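Local atomic coordinates of pngf-ii (Elizabethkingia meningoseptica, PDB entry 4R4X), a protein that probably removes N-linked glycans from glycoproteins by cleaving the bond between the sugar chain and asparagine, as a bacterial peptide:N-glycosidase of the PNGase F family. Residues S463-N468 / S480-R485; S471-F474 / L478-S481. One frame throughout, in Å; residues are numbered along the deposited sequence.

Contact 1: residues S463-N468 / S480-R485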
loop_
_atom_site.group_PDB
_atom_site.type_symbol
_atom_site.label_atom_id
_atom_site.label_comp_id
_atom_site.label_asym_id
_atom_site.label_seq_id
_atom_site.Cartn_x
_atom_site.Cartn_y
_atom_site.Cartn_z
ATOM N N SER A 463 22.202 1.033 -6.859
ATOM C CA SER A 463 21.082 1.937 -7.174
ATOM C C SER A 463 20.572 2.793 -6.003
ATOM O O SER A 463 19.987 3.827 -6.246
ATOM C CB SER A 463 19.885 1.148 -7.749
ATOM O OG SER A 463 20.275 0.362 -8.863
ATOM N N TYR A 464 20.790 2.357 -4.756
ATOM C CA TYR A 464 20.123 2.925 -3.584
ATOM C C TYR A 464 21.108 3.756 -2.757
ATOM O O TYR A 464 20.863 4.066 -1.582
ATOM C CB TYR A 464 19.443 1.813 -2.744
ATOM C CG TYR A 464 18.664 0.896 -3.666
ATOM C CD1 TYR A 464 17.527 1.330 -4.318
ATOM C CD2 TYR A 464 19.146 -0.348 -3.966
ATOM C CE1 TYR A 464 16.877 0.520 -5.250
ATOM C CE2 TYR A 464 18.516 -1.171 -4.880
ATOM C CZ TYR A 464 17.390 -0.750 -5.519
ATOM O OH TYR A 464 16.811 -1.620 -6.443
ATOM N N ARG A 465 22.203 4.137 -3.402
ATOM C CA ARG A 465 23.304 4.850 -2.734
ATOM C C ARG A 465 22.853 6.082 -1.940
ATOM O O ARG A 465 23.358 6.323 -0.835
ATOM C CB ARG A 465 24.362 5.230 -3.777
ATOM C CG ARG A 465 25.586 5.913 -3.212
ATOM C CD ARG A 465 26.460 4.940 -2.446
ATOM N NE ARG A 465 27.587 5.605 -1.796
ATOM C CZ ARG A 465 27.575 6.133 -0.576
ATOM N NH1 ARG A 465 26.481 6.130 0.173
ATOM N NH2 ARG A 465 28.689 6.694 -0.114
ATOM N N LEU A 466 21.889 6.832 -2.470
ATOM C CA LEU A 466 21.480 8.105 -1.873
ATOM C C LEU A 466 20.604 7.936 -0.621
ATOM O O LEU A 466 20.294 8.915 0.076
ATOM C CB LEU A 466 20.768 8.981 -2.907
ATOM C CG LEU A 466 21.613 9.476 -4.086
ATOM C CD1 LEU A 466 20.780 10.324 -5.047
ATOM C CD2 LEU A 466 22.850 10.228 -3.616
ATOM N N PHE A 467 20.195 6.703 -0.349
ATOM C CA PHE A 467 19.525 6.384 0.919
ATOM C C PHE A 467 20.534 6.093 2.039
ATOM O O PHE A 467 20.130 5.916 3.182
ATOM C CB PHE A 467 18.582 5.183 0.768
ATOM C CG PHE A 467 17.426 5.424 -0.160
ATOM C CD1 PHE A 467 16.225 5.974 0.313
ATOM C CD2 PHE A 467 17.528 5.125 -1.517
ATOM C CE1 PHE A 467 15.169 6.208 -0.538
ATOM C CE2 PHE A 467 16.467 5.355 -2.374
ATOM C CZ PHE A 467 15.260 5.871 -1.880
ATOM N N ASN A 468 21.840 6.061 1.716
ATOM C CA ASN A 468 22.835 5.428 2.593
ATOM C C ASN A 468 24.005 6.348 2.980
ATOM O O ASN A 468 25.166 6.020 2.727
ATOM C CB ASN A 468 23.403 4.157 1.919
ATOM C CG ASN A 468 22.431 2.966 1.958
ATOM O OD1 ASN A 468 22.327 2.261 2.963
ATOM N ND2 ASN A 468 21.741 2.738 0.874
ATOM N N SER A 480 29.818 0.248 1.062
ATOM C CA SER A 480 29.216 -0.993 1.530
ATOM C C SER A 480 27.835 -1.223 0.935
ATOM O O SER A 480 27.508 -2.356 0.579
ATOM C CB SER A 480 29.130 -1.029 3.061
ATOM O OG SER A 480 28.614 -2.288 3.481
ATOM N N SER A 481 27.046 -0.158 0.795
ATOM C CA SER A 481 25.676 -0.270 0.309
ATOM C C SER A 481 25.589 -0.642 -1.181
ATOM O O SER A 481 24.537 -1.025 -1.639
ATOM C CB SER A 481 24.877 1.045 0.613
ATOM O OG SER A 481 25.368 2.151 -0.119
ATOM N N ASP A 482 26.689 -0.499 -1.923
ATOM C CA ASP A 482 26.780 -0.867 -3.327
ATOM C C ASP A 482 26.939 -2.378 -3.557
ATOM O O ASP A 482 26.679 -2.851 -4.659
ATOM C CB ASP A 482 28.017 -0.235 -3.981
ATOM C CG ASP A 482 28.038 1.304 -3.934
ATOM O OD1 ASP A 482 26.951 1.931 -3.863
ATOM O OD2 ASP A 482 29.160 1.869 -4.044
ATOM N N LEU A 483 27.426 -3.110 -2.558
ATOM C CA LEU A 483 27.906 -4.447 -2.780
ATOM C C LEU A 483 26.770 -5.460 -2.977
ATOM O O LEU A 483 25.719 -5.371 -2.331
ATOM C CB LEU A 483 28.790 -4.892 -1.628
ATOM C CG LEU A 483 29.987 -4.001 -1.294
ATOM C CD1 LEU A 483 30.606 -4.538 -0.040
ATOM C CD2 LEU A 483 30.981 -4.006 -2.444
ATOM N N SER A 484 26.997 -6.391 -3.890
ATOM C CA SER A 484 26.064 -7.475 -4.174
ATOM C C SER A 484 25.976 -8.423 -2.966
ATOM O O SER A 484 26.981 -8.696 -2.293
ATOM C CB SER A 484 26.494 -8.219 -5.461
ATOM O OG SER A 484 26.365 -7.385 -6.606
ATOM N N ARG A 485 24.763 -8.903 -2.668
ATOM C CA ARG A 485 24.493 -9.624 -1.439
ATOM C C ARG A 485 23.514 -10.756 -1.659
ATOM O O ARG A 485 22.826 -10.796 -2.679
ATOM C CB ARG A 485 23.888 -8.669 -0.424
ATOM C CG ARG A 485 24.885 -7.731 0.224
ATOM C CD ARG A 485 24.125 -6.712 1.060
ATOM N NE ARG A 485 25.004 -5.925 1.895
ATOM C CZ ARG A 485 25.589 -4.773 1.557
ATOM N NH1 ARG A 485 25.442 -4.236 0.362
ATOM N NH2 ARG A 485 26.355 -4.165 2.445
HETATM O O HOH W 1 29.830 4.590 -4.218
#

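Contact 2: residues S471-F474 / L478-S481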
loop_
_atom_site.group_PDB
_atom_site.type_symbol
_atom_site.label_atom_id
_atom_site.label_comp_id
_atom_site.label_asym_id
_atom_site.label_seq_id
_atom_site.Cartn_x
_atom_site.Cartn_y
_atom_site.Cartn_z
ATOM N N SER A 471 27.092 4.734 4.911
ATOM C CA SER A 471 27.712 3.504 4.367
ATOM C C SER A 471 29.229 3.668 4.351
ATOM O O SER A 471 29.732 4.704 3.945
ATOM C CB SER A 471 27.229 3.192 2.968
ATOM O OG SER A 471 27.978 2.101 2.380
ATOM N N GLY A 472 29.954 2.648 4.783
ATOM C CA GLY A 472 31.420 2.746 4.824
ATOM C C GLY A 472 31.967 2.790 3.412
ATOM O O GLY A 472 31.429 2.140 2.515
ATOM N N ASN A 473 33.039 3.544 3.207
ATOM C CA ASN A 473 33.611 3.715 1.869
ATOM C C ASN A 473 34.993 3.086 1.827
ATOM O O ASN A 473 35.834 3.388 2.664
ATOM C CB ASN A 473 33.620 5.205 1.509
ATOM C CG ASN A 473 32.219 5.801 1.495
ATOM O OD1 ASN A 473 31.913 6.803 2.182
ATOM N ND2 ASN A 473 31.358 5.187 0.728
ATOM N N PHE A 474 35.208 2.183 0.874
ATOM C CA PHE A 474 36.399 1.324 0.888
ATOM C C PHE A 474 37.483 1.834 -0.039
ATOM O O PHE A 474 37.244 2.677 -0.888
ATOM C CB PHE A 474 36.014 -0.133 0.572
ATOM C CG PHE A 474 34.985 -0.691 1.527
ATOM C CD1 PHE A 474 35.194 -0.625 2.906
ATOM C CD2 PHE A 474 33.785 -1.207 1.066
ATOM C CE1 PHE A 474 34.223 -1.098 3.800
ATOM C CE2 PHE A 474 32.825 -1.692 1.951
ATOM C CZ PHE A 474 33.045 -1.650 3.312
ATOM N N LEU A 478 34.357 1.559 -3.768
ATOM C CA LEU A 478 32.980 1.136 -3.537
ATOM C C LEU A 478 32.578 1.491 -2.113
ATOM O O LEU A 478 33.435 1.628 -1.236
ATOM C CB LEU A 478 32.860 -0.392 -3.745
ATOM C CG LEU A 478 33.064 -0.826 -5.203
ATOM C CD1 LEU A 478 33.260 -2.361 -5.319
ATOM C CD2 LEU A 478 31.902 -0.356 -6.044
ATOM N N SER A 479 31.273 1.611 -1.908
ATOM C CA SER A 479 30.661 1.804 -0.614
ATOM C C SER A 479 29.939 0.517 -0.233
ATOM O O SER A 479 29.508 -0.237 -1.096
ATOM C CB SER A 479 29.677 2.991 -0.706
ATOM O OG SER A 479 29.315 3.497 0.572
ATOM N N SER A 480 29.818 0.248 1.062
ATOM C CA SER A 480 29.216 -0.993 1.530
ATOM C C SER A 480 27.835 -1.223 0.935
ATOM O O SER A 480 27.508 -2.356 0.579
ATOM C CB SER A 480 29.130 -1.029 3.061
ATOM O OG SER A 480 28.614 -2.288 3.481
ATOM N N SER A 481 27.046 -0.158 0.795
ATOM C CA SER A 481 25.676 -0.270 0.309
ATOM C C SER A 481 25.589 -0.642 -1.181
ATOM O O SER A 481 24.537 -1.025 -1.639
ATOM C CB SER A 481 24.877 1.045 0.613
ATOM O OG SER A 481 25.368 2.151 -0.119
#

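Contact 1: residues S463-N468 / S480-R485
Ser481 lays its short side chain against the carboxamide of Asn468, its CB 3.4 Å from Asn468 CG. The chi1 of Ser481, 66°, puts the hydroxyl between its own backbone N and carbonyl carbon and so sets OG over Asn468 CB, 3.5 Å from it, while CB itself meets the amide carbon. The Asn468 amide is held by bonds from its own segment and from Phe306, not from Ser481. Asn468 ND2 donates to Tyr464 O at 2.9 Å, standing above that carbonyl's plane, while the backbone N of Phe467 reaches the same oxygen from the opposite face; Asn468 OD1 takes a hydrogen bond from Phe306 N. Asn468 is thus a buried amide tied on both its polar atoms, and Ser481 adds van der Waals contact rather than a bond. Both segments contain a short 3-10 turn, 480-482 in the second, and lie in the long loop between strands 449-454 and 493-504 of the C-terminal PNGase F-type domain. Their backbones come nearest at Arg465 and Ser481, whose CA atoms are 6.4 Å apart. Arg465 covers the second half of the interface. Its chain bends at chi2 (72°), and CD comes within 3.4 Å of Asp482 OD1. The charged groups remain farther apart, Arg465 NE lying 4.3 Å from Asp482 OD1 with the guanidinium and carboxylate planes 65° apart, so any attraction between them is probably weak. A water links them instead: it donates to Asp482 OD2 at 2.8 Å and accepts a long, weak bond from Arg465 NE. Asp482 OD2 also accepts a hydrogen bond from Ser479 N. At the other end of the guanidinium, Arg465 NH1 makes a weak hydrogen bond to Asn468 O.

Contact 2: residues S471-F474 / L478-S481
In Ser471 (chi1 172°) and Ser479 (chi1 -163°) the hydroxyl lies opposite the residue's own N across the CA-CB bond, and this brings the two together at 2.6 Å between Ser471 OG and Ser479 OG, a hydrogen bond in which either could be the donor. Ser471 OG also accepts from Ser481 N at 2.9 Å, so one hydroxyl ties the turn that begins at Ser480 to residue 471; Ser471 CB meanwhile lies 3.2 Å from Ser479 OG. The two segments run roughly antiparallel and are joined by a single beta bridge, in which Asn473 and Ser479 form a non-hydrogen-bonded antiparallel pair; the whole is a short antiparallel loop-back with three residues between its arms. The bridge is flanked by two backbone bonds: Phe474 N to Leu478 O, 2.8 Å and almost straight at 170°, and Ser480 N to Gly472 O, 2.9 Å. Gly472 O is also approached by Ser479 CA, in a CH...O contact. Asn473 ND2 comes close to Ser479 OG, but at an angle unsuited to a hydrogen bond. The Phe474 ring reaches across to the other arm, where its CE2 lies 3.9 Å from Ser480 CB and comes near the backbone of the same residue; Gly472 O lies above one face of the ring, offset toward its rim. Leu478 takes part chiefly through its carbonyl oxygen, its side chain lying farther off. Leu478 N donates a hydrogen bond to Asp476 OD1 within the intervening turn. Ser471 and Ser479 are buried whereas Phe474 and Leu478 are exposed, so the hydroxyl pair occupies the inner part of the loop-back, and Ser471 also touches Phe306.

Overall arrangement
Contacts 1 and 2 belong to one long loop of the C-terminal PNGase F-type domain and share Ser480 and Ser481, with centres about 8 Å apart. Of the shared residues, Ser481 meets Asn468 in contact 1 and Ser471 in contact 2, whereas Ser480 meets only the 471-474 arm of contact 2. Arg465 of contact 1 spans the join: its NH2 packs 3.2 Å from Asn473 ND2 and 3.3 Å from Ser479 OG. At another point Leu483 CD2 meets Leu478 CD1 at 4.0 Å. The contact centres lie about 24 Å and 31 Å from the centre of the chain, and none of the zinc ligands, Glu52, Asp159, His542 and His545, belongs to either contact.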